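Local coordinates for Lmo0740 protein (PDB 4RFA) that probably regulates transcription as a Crp-type activator, joining a cyclic nucleotide-binding domain to a helix-turn-helix DNA-binding domain in a two-chain assembly, at residues 107-110 against 111-115; 126-129 against 130-134; 152-155 against 156-160; 176-179 against 180-183; 195-198 against 199-203. One frame throughout, in Å; residues are numbered along the deposited sequence.

Interaction 1 of 5, residues 107-110 against 111-115; sequences YKID and ADFLL
The ring of Phe113 turns an edge to Ile109, whose CG2 lies near the ring plane and 4.1 Å from CD2; Asp110 O sits obliquely to the same ring, and Tyr28, outside both segments, is stacked with it. The second flat group, the carboxylate of Asp110, N-caps helix 111-120 just where strand 103-110 leaves the beta roll that forms the cyclic nucleotide-binding domain of Crp relatives. The chain bends sharply here: the short strand and helix segments run at 77° to each other, their axes 5.6 Å apart at closest approach. Asp110 OD1 accepts from Phe113 N at 2.8 Å, met almost head-on, with an N-H...O angle of 175°. CG lies anti to the backbone N (chi1 167°), which swings the carboxylate forward beside its own carbonyl carbon and onto the first turn. Asp112 N also comes near, 3.0 Å from OD1, but its angle is too poor for a bond. A negative group at a helix start would probably be favoured by the helix dipole, although the carboxylate of Asp112 adds a like charge nearby. The main chain of Asp110 joins in too, its O receiving Leu114 N at 3.0 Å. Behind the cap, Ile109 reaches forward from the strand and Leu114 back from the helix, the two side chains crossing at a slant, with Ile109 CG2 3.9 Å from Leu114 CB.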
loop_
_atom_site.group_PDB
_atom_site.type_symbol
_atom_site.label_atom_id
_atom_site.label_comp_id
_atom_site.label_asym_id
_atom_site.label_seq_id
_atom_site.Cartn_x
_atom_site.Cartn_y
_atom_site.Cartn_z
ATOM N N TYR A 107 -20.295 -2.116 6.700
ATOM C CA TYR A 107 -20.571 -1.504 7.986
ATOM C C TYR A 107 -19.754 -0.235 8.177
ATOM O O TYR A 107 -18.582 -0.204 7.929
ATOM C CB TYR A 107 -20.328 -2.516 9.117
ATOM C CG TYR A 107 -21.483 -3.484 9.244
ATOM C CD1 TYR A 107 -22.623 -3.152 9.951
ATOM C CD2 TYR A 107 -21.464 -4.690 8.567
ATOM C CE1 TYR A 107 -23.698 -4.034 10.027
ATOM C CE2 TYR A 107 -22.531 -5.575 8.634
ATOM C CZ TYR A 107 -23.628 -5.253 9.361
ATOM O OH TYR A 107 -24.658 -6.151 9.383
ATOM N N LYS A 108 -20.393 0.840 8.587
ATOM C CA LYS A 108 -19.649 2.049 8.931
ATOM C C LYS A 108 -19.505 2.037 10.426
ATOM O O LYS A 108 -20.511 2.034 11.123
ATOM C CB LYS A 108 -20.432 3.287 8.497
ATOM C CG LYS A 108 -19.778 4.605 8.864
ATOM C CD LYS A 108 -20.628 5.755 8.382
ATOM C CE LYS A 108 -20.099 7.088 8.891
ATOM N NZ LYS A 108 -21.133 8.138 8.713
ATOM N N ILE A 109 -18.273 2.070 10.912
ATOM C CA ILE A 109 -18.021 2.051 12.339
ATOM C C ILE A 109 -17.250 3.262 12.840
ATOM O O ILE A 109 -16.151 3.547 12.388
ATOM C CB ILE A 109 -17.204 0.823 12.738
ATOM C CG1 ILE A 109 -17.873 -0.445 12.241
ATOM C CG2 ILE A 109 -17.100 0.792 14.237
ATOM C CD1 ILE A 109 -16.952 -1.611 12.081
ATOM N N ASP A 110 -17.813 3.953 13.814
ATOM C CA ASP A 110 -17.181 5.125 14.338
ATOM C C ASP A 110 -15.822 4.689 14.829
ATOM O O ASP A 110 -15.682 3.682 15.509
ATOM C CB ASP A 110 -18.038 5.771 15.429
ATOM C CG ASP A 110 -17.277 6.812 16.215
ATOM O OD1 ASP A 110 -16.330 6.427 16.951
ATOM O OD2 ASP A 110 -17.614 8.005 16.062
ATOM N N ALA A 111 -14.809 5.448 14.433
ATOM C CA ALA A 111 -13.427 5.078 14.635
ATOM C C ALA A 111 -12.975 5.204 16.104
ATOM O O ALA A 111 -12.270 4.326 16.650
ATOM C CB ALA A 111 -12.563 5.959 13.737
ATOM N N ASP A 112 -13.372 6.280 16.761
ATOM C CA ASP A 112 -13.136 6.370 18.228
ATOM C C ASP A 112 -13.654 5.128 18.996
ATOM O O ASP A 112 -12.905 4.536 19.801
ATOM C CB ASP A 112 -13.754 7.645 18.815
ATOM C CG ASP A 112 -12.737 8.772 18.978
ATOM O OD1 ASP A 112 -11.991 9.073 18.020
ATOM O OD2 ASP A 112 -12.687 9.359 20.084
ATOM N N PHE A 113 -14.909 4.742 18.713
ATOM C CA PHE A 113 -15.511 3.518 19.257
ATOM C C PHE A 113 -14.633 2.326 18.982
ATOM O O PHE A 113 -14.221 1.617 19.872
ATOM C CB PHE A 113 -16.873 3.265 18.602
ATOM C CG PHE A 113 -17.604 2.028 19.096
ATOM C CD1 PHE A 113 -17.917 1.858 20.456
ATOM C CD2 PHE A 113 -18.096 1.089 18.191
ATOM C CE1 PHE A 113 -18.635 0.741 20.887
ATOM C CE2 PHE A 113 -18.825 -0.017 18.618
ATOM C CZ PHE A 113 -19.099 -0.194 19.968
ATOM N N LEU A 114 -14.363 2.108 17.714
ATOM C CA LEU A 114 -13.625 0.936 17.304
ATOM C C LEU A 114 -12.255 0.983 17.961
ATOM O O LEU A 114 -11.806 -0.028 18.517
ATOM C CB LEU A 114 -13.480 0.887 15.769
ATOM C CG LEU A 114 -12.610 -0.282 15.302
ATOM C CD1 LEU A 114 -13.181 -1.626 15.740
ATOM C CD2 LEU A 114 -12.415 -0.238 13.789
ATOM N N LEU A 115 -11.620 2.155 17.922
ATOM C CA LEU A 115 -10.286 2.350 18.557
ATOM C C LEU A 115 -10.260 2.150 20.070
ATOM O O LEU A 115 -9.175 2.072 20.662
ATOM C CB LEU A 115 -9.699 3.743 18.229
#

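Interaction 2 of 5, residues 126-129 against 130-134; sequences DFLL and TSIAD
Asp126 O is gripped twice by Thr130, from opposite faces of its carbonyl plane: by the backbone N at 2.8 Å and by the hydroxyl OG1, also at 2.8 Å. This is the first turn of helix 126-143, the long helix that in Crp-family proteins leads out of the beta roll and pairs across the dimer. OG1 is placed for the task by lying anti to the carbonyl carbon, beside the backbone N (chi1 -67°), which turns it back toward the carbonyl one turn earlier. Phe87 O of the second subunit is a further hydrogen-bond partner of OG1, and the two carbonyls probably share its one proton. At the next residue, Ser131 OG sits over the centre of the Phe127 ring, 3.8 Å above its plane; its approach to Phe127 O is too short to be trusted in detail. Ser131 N gives that same O an ordinary helical bond of 3.1 Å, and Ile132 and Ala133 continue the ladder onto Leu128 and Leu129. Ile132 packs on Ile132 of the second subunit, while within the helix it runs side by side with Leu128, pointing the same way, their CD1 atoms 4.1 Å apart.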
loop_
_atom_site.group_PDB
_atom_site.type_symbol
_atom_site.label_atom_id
_atom_site.label_comp_id
_atom_site.label_asym_id
_atom_site.label_seq_id
_atom_site.Cartn_x
_atom_site.Cartn_y
_atom_site.Cartn_z
ATOM N N ASP A 126 -5.759 -7.915 16.536
ATOM C CA ASP A 126 -5.162 -8.758 15.530
ATOM C C ASP A 126 -5.966 -8.644 14.296
ATOM O O ASP A 126 -5.390 -8.608 13.206
ATOM C CB ASP A 126 -5.102 -10.225 15.943
ATOM C CG ASP A 126 -4.093 -10.447 17.021
ATOM O OD1 ASP A 126 -3.260 -9.540 17.237
ATOM O OD2 ASP A 126 -4.096 -11.536 17.633
ATOM N N PHE A 127 -7.286 -8.589 14.485
ATOM C CA PHE A 127 -8.187 -8.465 13.372
ATOM C C PHE A 127 -7.924 -7.215 12.529
ATOM O O PHE A 127 -7.946 -7.286 11.332
ATOM C CB PHE A 127 -9.648 -8.441 13.802
ATOM C CG PHE A 127 -10.553 -8.370 12.642
ATOM C CD1 PHE A 127 -10.677 -9.455 11.809
ATOM C CD2 PHE A 127 -11.180 -7.188 12.302
ATOM C CE1 PHE A 127 -11.470 -9.397 10.678
ATOM C CE2 PHE A 127 -11.964 -7.115 11.168
ATOM C CZ PHE A 127 -12.099 -8.218 10.346
ATOM N N LEU A 128 -7.736 -6.076 13.163
ATOM C CA LEU A 128 -7.541 -4.853 12.419
ATOM C C LEU A 128 -6.153 -4.808 11.710
ATOM O O LEU A 128 -6.060 -4.485 10.524
ATOM C CB LEU A 128 -7.742 -3.653 13.337
ATOM C CG LEU A 128 -7.485 -2.269 12.730
ATOM C CD1 LEU A 128 -8.279 -2.070 11.453
ATOM C CD2 LEU A 128 -7.826 -1.195 13.743
ATOM N N LEU A 129 -5.123 -5.156 12.463
ATOM C CA LEU A 129 -3.753 -5.272 11.990
ATOM C C LEU A 129 -3.625 -6.238 10.846
ATOM O O LEU A 129 -2.958 -5.946 9.870
ATOM C CB LEU A 129 -2.863 -5.799 13.113
ATOM C CG LEU A 129 -2.516 -4.803 14.201
ATOM C CD1 LEU A 129 -1.533 -5.477 15.150
ATOM C CD2 LEU A 129 -1.922 -3.524 13.617
ATOM N N THR A 130 -4.273 -7.385 10.972
ATOM C CA THR A 130 -4.280 -8.400 9.922
ATOM C C THR A 130 -4.958 -7.928 8.680
ATOM O O THR A 130 -4.459 -8.175 7.606
ATOM C CB THR A 130 -4.918 -9.712 10.411
ATOM O OG1 THR A 130 -4.069 -10.270 11.418
ATOM C CG2 THR A 130 -5.071 -10.713 9.273
ATOM N N SER A 131 -6.084 -7.233 8.811
ATOM C CA SER A 131 -6.765 -6.667 7.658
ATOM C C SER A 131 -5.895 -5.667 6.892
ATOM O O SER A 131 -5.868 -5.687 5.672
ATOM C CB SER A 131 -8.034 -5.945 8.085
ATOM O OG SER A 131 -8.674 -6.680 9.090
ATOM N N ILE A 132 -5.225 -4.795 7.632
ATOM C CA ILE A 132 -4.292 -3.811 7.092
ATOM C C ILE A 132 -3.137 -4.517 6.412
ATOM O O ILE A 132 -2.875 -4.263 5.241
ATOM C CB ILE A 132 -3.736 -2.905 8.230
ATOM C CG1 ILE A 132 -4.839 -2.073 8.904
ATOM C CG2 ILE A 132 -2.666 -1.953 7.738
ATOM C CD1 ILE A 132 -6.043 -1.801 8.048
ATOM N N ALA A 133 -2.493 -5.424 7.147
ATOM C CA ALA A 133 -1.382 -6.262 6.638
ATOM C C ALA A 133 -1.721 -6.868 5.310
ATOM O O ALA A 133 -0.930 -6.812 4.381
ATOM C CB ALA A 133 -1.054 -7.360 7.637
ATOM N N ASP A 134 -2.939 -7.392 5.163
ATOM C CA ASP A 134 -3.307 -7.984 3.865
ATOM C C ASP A 134 -3.452 -6.939 2.764
ATOM O O ASP A 134 -3.183 -7.229 1.617
ATOM C CB ASP A 134 -4.593 -8.804 3.978
ATOM C CG ASP A 134 -4.394 -10.066 4.793
ATOM O OD1 ASP A 134 -3.240 -10.503 4.940
ATOM O OD2 ASP A 134 -5.389 -10.632 5.274
#

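Interaction 3 of 5, residues 152-155 against 156-160; sequences ERIY and MALEN
Ile154 and Leu158, one helical turn apart, make the apolar part of this contact in helix 150-165, which by its place in a Crp-type chain opens the DNA-binding domain. Their side chains lie alongside each other and point the same way, with Ile154 CG1 4.1 Å from Leu158 CD1. The torsions bring this about: Ile154 CG1 stands anti to its backbone N (chi1 -168°), while Leu158 CG stands anti to its carbonyl carbon (chi1 -77°) and leans back up the helix, 3.4 Å from Ile154 O. Leu204 of helix 194-206 and Leu186 of helix 183-189 pack on both side chains.

The backbone bonds are uneven. Ala157 N reaches Arg153 O at 2.7 Å, nearly in line with the carbonyl, and Leu158 N reaches Ile154 O at 2.9 Å; Met156 N, by contrast, makes just a weak bond of 3.3 Å to Glu152 O. The selenomethionine side chain of Met156 trails past that same carbonyl, its CG 3.4 Å from Glu152 O, before bending at chi3.

The polar ends look elsewhere. Glu152 OE1 accepts from Thr149 N, and the buried Arg153 sends NE to Cys190 O, with weak bonds from NH1 to Lys148 O and from NH2 to Arg191 O. Ile154 and Leu158 thus form an apolar strip against helices 183-189 and 194-206, while the nearby guanidinium of Arg153 ties the helix to the carbonyls of Cys190 and Arg191 in the turn between those two helices.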
loop_
_atom_site.group_PDB
_atom_site.type_symbol
_atom_site.label_atom_id
_atom_site.label_comp_id
_atom_site.label_asym_id
_atom_site.label_seq_id
_atom_site.Cartn_x
_atom_site.Cartn_y
_atom_site.Cartn_z
ATOM N N GLU A 152 3.366 -8.959 -19.595
ATOM C CA GLU A 152 3.750 -9.309 -18.246
ATOM C C GLU A 152 2.715 -8.885 -17.241
ATOM O O GLU A 152 2.482 -9.585 -16.284
ATOM C CB GLU A 152 5.070 -8.649 -17.915
ATOM C CG GLU A 152 6.213 -9.177 -18.766
ATOM C CD GLU A 152 7.451 -8.367 -18.530
ATOM O OE1 GLU A 152 7.389 -7.115 -18.661
ATOM O OE2 GLU A 152 8.449 -8.980 -18.147
ATOM N N ARG A 153 2.107 -7.720 -17.432
ATOM C CA ARG A 153 1.085 -7.268 -16.500
ATOM C C ARG A 153 -0.153 -8.156 -16.453
ATOM O O ARG A 153 -0.729 -8.373 -15.392
ATOM C CB ARG A 153 0.664 -5.853 -16.846
ATOM C CG ARG A 153 1.772 -4.858 -16.586
ATOM C CD ARG A 153 1.321 -3.438 -16.408
ATOM N NE ARG A 153 0.569 -2.865 -17.528
ATOM C CZ ARG A 153 1.086 -2.209 -18.564
ATOM N NH1 ARG A 153 2.415 -2.078 -18.723
ATOM N NH2 ARG A 153 0.261 -1.671 -19.454
ATOM N N ILE A 154 -0.573 -8.683 -17.599
ATOM C CA ILE A 154 -1.805 -9.464 -17.624
ATOM C C ILE A 154 -1.643 -10.780 -16.866
ATOM O O ILE A 154 -2.556 -11.231 -16.159
ATOM C CB ILE A 154 -2.313 -9.671 -19.069
ATOM C CG1 ILE A 154 -3.738 -10.226 -19.049
ATOM C CG2 ILE A 154 -1.402 -10.577 -19.890
ATOM C CD1 ILE A 154 -4.347 -10.303 -20.421
ATOM N N TYR A 155 -0.482 -11.411 -16.987
ATOM C CA TYR A 155 -0.223 -12.600 -16.159
ATOM C C TYR A 155 -0.309 -12.278 -14.696
ATOM O O TYR A 155 -0.896 -13.020 -13.929
ATOM C CB TYR A 155 1.182 -13.136 -16.453
ATOM C CG TYR A 155 1.227 -14.191 -17.573
ATOM C CD1 TYR A 155 0.787 -15.475 -17.324
ATOM C CD2 TYR A 155 1.726 -13.908 -18.832
ATOM C CE1 TYR A 155 0.835 -16.472 -18.290
ATOM C CE2 TYR A 155 1.805 -14.903 -19.809
ATOM C CZ TYR A 155 1.325 -16.177 -19.524
ATOM O OH TYR A 155 1.340 -17.209 -20.420
HETATM N N MSE A 156 0.351 -11.188 -14.297
HETATM C CA MSE A 156 0.438 -10.809 -12.901
HETATM C C MSE A 156 -0.928 -10.422 -12.433
HETATM O O MSE A 156 -1.285 -10.795 -11.339
HETATM C CB MSE A 156 1.360 -9.599 -12.634
HETATM C CG MSE A 156 2.801 -10.007 -12.897
HETATM SE SE MSE A 156 3.992 -8.406 -12.899
HETATM C CE MSE A 156 3.788 -8.150 -10.973
ATOM N N ALA A 157 -1.683 -9.657 -13.228
ATOM C CA ALA A 157 -3.064 -9.351 -12.860
ATOM C C ALA A 157 -3.905 -10.631 -12.615
ATOM O O ALA A 157 -4.618 -10.763 -11.627
ATOM C CB ALA A 157 -3.716 -8.500 -13.933
ATOM N N LEU A 158 -3.911 -11.536 -13.574
ATOM C CA LEU A 158 -4.795 -12.680 -13.480
ATOM C C LEU A 158 -4.387 -13.545 -12.325
ATOM O O LEU A 158 -5.240 -14.147 -11.664
ATOM C CB LEU A 158 -4.755 -13.490 -14.763
ATOM C CG LEU A 158 -5.553 -12.866 -15.892
ATOM C CD1 LEU A 158 -5.260 -13.577 -17.200
ATOM C CD2 LEU A 158 -7.052 -12.853 -15.592
ATOM N N GLU A 159 -3.095 -13.547 -12.002
ATOM C CA GLU A 159 -2.659 -14.232 -10.806
ATOM C C GLU A 159 -3.079 -13.546 -9.508
ATOM O O GLU A 159 -3.413 -14.248 -8.537
ATOM C CB GLU A 159 -1.129 -14.500 -10.815
ATOM C CG GLU A 159 -0.552 -14.795 -9.455
ATOM C CD GLU A 159 0.976 -14.893 -9.431
ATOM O OE1 GLU A 159 1.568 -15.615 -10.261
ATOM O OE2 GLU A 159 1.582 -14.254 -8.535
ATOM N N ASN A 160 -2.942 -12.222 -9.439
ATOM C CA ASN A 160 -3.322 -11.452 -8.274
ATOM C C ASN A 160 -4.823 -11.692 -8.036
ATOM O O ASN A 160 -5.289 -11.876 -6.907
ATOM C CB ASN A 160 -3.195 -9.925 -8.492
ATOM C CG ASN A 160 -1.734 -9.376 -8.556
ATOM O OD1 ASN A 160 -0.760 -10.009 -8.169
ATOM N ND2 ASN A 160 -1.621 -8.123 -8.990
#

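Interaction 4 of 5, residues 176-179 against 180-183; sequences VLPN and FINQ
A type I beta turn from Pro178 to Ile181 leads the chain out of strand 174-176 toward helix 183-189. Ile181 N closes it by donating to Pro178 O at 3.1 Å, an approach well above the carbonyl plane and bent at the hydrogen (147°). A water donates to Pro178 O at 2.9 Å and also lies by Ile181 O, at a distance (2.5 Å) too short to be taken literally. Within the turn, the side chains of Pro178 and Phe180 lie alongside each other and point the same way: Phe180 CE2 comes within 3.4 Å of Pro178 CB, the ring meeting the proline obliquely rather than squarely by face or edge. Phe180 can do this because its CG stands between the backbone N and the carbonyl carbon (chi1 72°), the most hindered choice, which folds the ring back along the turn. In the fold this is the step from the small antiparallel sheet into the first helix of the helix-turn-helix pair, and Met165 of helix 150-165 touches Pro178, Phe180 and Ile181 alike. Phe180 also meets Phe75 and the ring of Tyr57 from the beta-roll domain, so the turn lies where the two domains come together. On the helix side Asn182 is the N-cap, its OD1 accepting from Val185 N. Across the base of the turn, Leu177 and Ile181 make a looser apolar contact, with CD1 of the leucine 4.4 Å from CG2 of the isoleucine.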
loop_
_atom_site.group_PDB
_atom_site.type_symbol
_atom_site.label_atom_id
_atom_site.label_comp_id
_atom_site.label_asym_id
_atom_site.label_seq_id
_atom_site.Cartn_x
_atom_site.Cartn_y
_atom_site.Cartn_z
ATOM N N VAL A 176 -11.446 -20.030 -11.059
ATOM C CA VAL A 176 -12.410 -19.250 -11.828
ATOM C C VAL A 176 -12.596 -17.886 -11.185
ATOM O O VAL A 176 -12.708 -17.788 -9.969
ATOM C CB VAL A 176 -13.777 -19.946 -11.898
ATOM C CG1 VAL A 176 -14.723 -19.172 -12.810
ATOM C CG2 VAL A 176 -13.607 -21.385 -12.390
ATOM N N LEU A 177 -12.648 -16.848 -12.010
ATOM C CA LEU A 177 -12.749 -15.485 -11.499
ATOM C C LEU A 177 -14.219 -15.027 -11.563
ATOM O O LEU A 177 -14.953 -15.445 -12.430
ATOM C CB LEU A 177 -11.875 -14.522 -12.304
ATOM C CG LEU A 177 -10.360 -14.739 -12.330
ATOM C CD1 LEU A 177 -9.708 -13.593 -13.064
ATOM C CD2 LEU A 177 -9.744 -14.904 -10.945
ATOM N N PRO A 178 -14.607 -14.091 -10.692
ATOM C CA PRO A 178 -15.959 -13.536 -10.766
ATOM C C PRO A 178 -16.342 -12.967 -12.119
ATOM O O PRO A 178 -15.515 -12.444 -12.870
ATOM C CB PRO A 178 -15.924 -12.381 -9.763
ATOM C CG PRO A 178 -14.824 -12.705 -8.849
ATOM C CD PRO A 178 -13.784 -13.373 -9.695
ATOM N N ASN A 179 -17.639 -12.985 -12.331
ATOM C CA ASN A 179 -18.277 -12.590 -13.549
ATOM C C ASN A 179 -18.002 -11.156 -13.932
ATOM O O ASN A 179 -17.908 -10.843 -15.114
ATOM C CB ASN A 179 -19.775 -12.751 -13.361
ATOM C CG ASN A 179 -20.504 -12.873 -14.667
ATOM O OD1 ASN A 179 -21.333 -12.031 -15.009
ATOM N ND2 ASN A 179 -20.199 -13.923 -15.411
ATOM N N PHE A 180 -17.891 -10.277 -12.939
ATOM C CA PHE A 180 -17.656 -8.866 -13.215
ATOM C C PHE A 180 -16.252 -8.563 -13.812
ATOM O O PHE A 180 -16.042 -7.503 -14.378
ATOM C CB PHE A 180 -17.962 -7.998 -11.974
ATOM C CG PHE A 180 -16.953 -8.142 -10.866
ATOM C CD1 PHE A 180 -15.767 -7.435 -10.901
ATOM C CD2 PHE A 180 -17.214 -8.980 -9.783
ATOM C CE1 PHE A 180 -14.841 -7.544 -9.872
ATOM C CE2 PHE A 180 -16.297 -9.116 -8.765
ATOM C CZ PHE A 180 -15.093 -8.406 -8.813
ATOM N N ILE A 181 -15.306 -9.476 -13.683
ATOM C CA ILE A 181 -14.032 -9.374 -14.386
ATOM C C ILE A 181 -14.198 -9.830 -15.850
ATOM O O ILE A 181 -14.109 -11.047 -16.177
ATOM C CB ILE A 181 -12.919 -10.202 -13.744
ATOM C CG1 ILE A 181 -12.782 -9.940 -12.230
ATOM C CG2 ILE A 181 -11.584 -9.906 -14.461
ATOM C CD1 ILE A 181 -12.293 -8.588 -11.844
ATOM N N ASN A 182 -14.499 -8.854 -16.702
ATOM C CA ASN A 182 -14.564 -9.040 -18.141
ATOM C C ASN A 182 -13.398 -8.358 -18.786
ATOM O O ASN A 182 -12.482 -7.781 -18.120
ATOM C CB ASN A 182 -15.880 -8.500 -18.737
ATOM C CG ASN A 182 -16.158 -7.047 -18.366
ATOM O OD1 ASN A 182 -15.273 -6.295 -18.009
ATOM N ND2 ASN A 182 -17.394 -6.653 -18.488
ATOM N N GLN A 183 -13.408 -8.412 -20.095
ATOM C CA GLN A 183 -12.360 -7.806 -20.896
ATOM C C GLN A 183 -12.076 -6.340 -20.615
ATOM O O GLN A 183 -10.910 -5.906 -20.557
ATOM C CB GLN A 183 -12.668 -8.005 -22.379
ATOM C CG GLN A 183 -11.441 -7.894 -23.256
ATOM C CD GLN A 183 -11.700 -8.408 -24.643
ATOM O OE1 GLN A 183 -11.768 -9.629 -24.891
ATOM N NE2 GLN A 183 -11.871 -7.484 -25.554
HETATM O O HOH W 1 -13.849 -13.289 -15.117
#

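Interaction 5 of 5, residues 195-198 against 199-203; sequences PNIS and NLLTE
From Pro195-Ser198 into Asn199-Glu203 the backbone is one run of helix 194-206, with successive i to i+4 bonds of unequal quality. Asn199 N reaches Pro195 O weakly at 3.4 Å; the next two are firm, Leu200 N to Asn196 O at 3.0 Å and Leu201 N to Ile197 O at 2.8 Å, each donor nearly in line with its carbonyl. Thr202 N to Ser198 O lengthens again to 3.2 Å. By its position this is the second helix of the helix-turn-helix, the one that in Crp-family regulators enters the major groove of DNA.

On the inner side Ile197 and Leu201 meet at a slant, Ile197 CG2 3.8 Å from Leu201 CD1. Leu201 CG stands anti to its carbonyl carbon (chi1 -68°), which tips the isobutyl group back until CG is 3.2 Å from Ile197 O. Leu200 leans back in the same way: its CD1 lies 4.2 Å from ND2 of Asn196, while that amide nitrogen donates to Thr192 OG1. Lys213 bonds to both Ser198 O and Thr202 OG1.

Ile197, Leu200 and Leu201 are thus buried toward helices 183-189 and 150-165, whereas Pro195 and Asn199 are exposed. Such a contrast is consistent with a recognition helix whose apolar side is held by the domain and whose exposed side could meet DNA.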
loop_
_atom_site.group_PDB
_atom_site.type_symbol
_atom_site.label_atom_id
_atom_site.label_comp_id
_atom_site.label_asym_id
_atom_site.label_seq_id
_atom_site.Cartn_x
_atom_site.Cartn_y
_atom_site.Cartn_z
ATOM N N PRO A 195 -8.420 -3.538 -27.173
ATOM C CA PRO A 195 -7.946 -4.338 -28.295
ATOM C C PRO A 195 -6.662 -5.064 -27.935
ATOM O O PRO A 195 -6.416 -6.157 -28.408
ATOM C CB PRO A 195 -7.726 -3.298 -29.415
ATOM C CG PRO A 195 -8.654 -2.180 -29.065
ATOM C CD PRO A 195 -8.585 -2.120 -27.551
ATOM N N ASN A 196 -5.862 -4.461 -27.074
ATOM C CA ASN A 196 -4.631 -5.096 -26.677
ATOM C C ASN A 196 -4.887 -6.255 -25.716
ATOM O O ASN A 196 -4.319 -7.322 -25.853
ATOM C CB ASN A 196 -3.709 -4.065 -26.053
ATOM C CG ASN A 196 -2.290 -4.528 -26.019
ATOM O OD1 ASN A 196 -1.901 -5.388 -26.799
ATOM N ND2 ASN A 196 -1.509 -3.982 -25.108
ATOM N N ILE A 197 -5.747 -6.054 -24.733
ATOM C CA ILE A 197 -6.138 -7.164 -23.863
ATOM C C ILE A 197 -6.649 -8.390 -24.681
ATOM O O ILE A 197 -6.350 -9.546 -24.364
ATOM C CB ILE A 197 -7.210 -6.684 -22.845
ATOM C CG1 ILE A 197 -6.566 -6.252 -21.546
ATOM C CG2 ILE A 197 -8.232 -7.737 -22.519
ATOM C CD1 ILE A 197 -5.675 -7.228 -20.841
ATOM N N SER A 198 -7.426 -8.133 -25.724
ATOM C CA SER A 198 -8.021 -9.228 -26.504
ATOM C C SER A 198 -6.931 -10.079 -27.097
ATOM O O SER A 198 -6.965 -11.298 -27.025
ATOM C CB SER A 198 -8.898 -8.681 -27.625
ATOM O OG SER A 198 -9.716 -9.704 -28.129
ATOM N N ASN A 199 -5.944 -9.415 -27.679
ATOM C CA ASN A 199 -4.816 -10.098 -28.298
ATOM C C ASN A 199 -3.974 -10.860 -27.315
ATOM O O ASN A 199 -3.569 -11.980 -27.578
ATOM C CB ASN A 199 -3.971 -9.070 -29.014
ATOM C CG ASN A 199 -4.642 -8.577 -30.276
ATOM O OD1 ASN A 199 -5.457 -9.286 -30.855
ATOM N ND2 ASN A 199 -4.352 -7.359 -30.674
ATOM N N LEU A 200 -3.761 -10.269 -26.153
ATOM C CA LEU A 200 -3.045 -10.935 -25.085
ATOM C C LEU A 200 -3.786 -12.130 -24.519
ATOM O O LEU A 200 -3.159 -13.117 -24.217
ATOM C CB LEU A 200 -2.758 -9.961 -23.955
ATOM C CG LEU A 200 -1.845 -8.793 -24.376
ATOM C CD1 LEU A 200 -1.823 -7.732 -23.300
ATOM C CD2 LEU A 200 -0.453 -9.309 -24.682
ATOM N N LEU A 201 -5.097 -12.027 -24.317
ATOM C CA LEU A 201 -5.882 -13.160 -23.903
ATOM C C LEU A 201 -5.736 -14.346 -24.861
ATOM O O LEU A 201 -5.684 -15.500 -24.404
ATOM C CB LEU A 201 -7.372 -12.807 -23.743
ATOM C CG LEU A 201 -7.719 -11.866 -22.589
ATOM C CD1 LEU A 201 -9.159 -11.400 -22.727
ATOM C CD2 LEU A 201 -7.498 -12.537 -21.256
ATOM N N THR A 202 -5.612 -14.088 -26.155
ATOM C CA THR A 202 -5.411 -15.199 -27.130
ATOM C C THR A 202 -4.095 -15.906 -26.875
ATOM O O THR A 202 -4.041 -17.146 -26.782
ATOM C CB THR A 202 -5.467 -14.685 -28.572
ATOM O OG1 THR A 202 -6.765 -14.157 -28.787
ATOM C CG2 THR A 202 -5.208 -15.788 -29.594
ATOM N N GLU A 203 -3.039 -15.116 -26.682
ATOM C CA GLU A 203 -1.732 -15.686 -26.379
ATOM C C GLU A 203 -1.785 -16.548 -25.115
ATOM O O GLU A 203 -1.255 -17.635 -25.104
ATOM C CB GLU A 203 -0.686 -14.598 -26.247
ATOM C CG GLU A 203 -0.366 -13.882 -27.546
ATOM C CD GLU A 203 0.614 -12.740 -27.310
ATOM O OE1 GLU A 203 1.713 -12.994 -26.782
ATOM O OE2 GLU A 203 0.282 -11.585 -27.630
#

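Overall arrangement
Interactions 1 and 2 belong to the beta-roll end of the chain, on successive helices with centres 15 Å apart and nearest atoms about 5 Å apart; both border the second subunit. Interactions 3, 4 and 5 cluster in the putative DNA-binding domain, their centres 13 to 15 Å from one another. Leu158 CD2 of interaction 3 meets Leu177 CD1 of interaction 4 at 3.7 Å, Ile154 CD1 of interaction 3 meets Ile197 CD1 of interaction 5 at 3.4 Å, and Gln183 completes the triangle by packing on Ile197. Interaction 5, on the probable recognition helix, lies about 44 Å centre to centre from interaction 1, in the domain expected to hold the cyclic nucleotide.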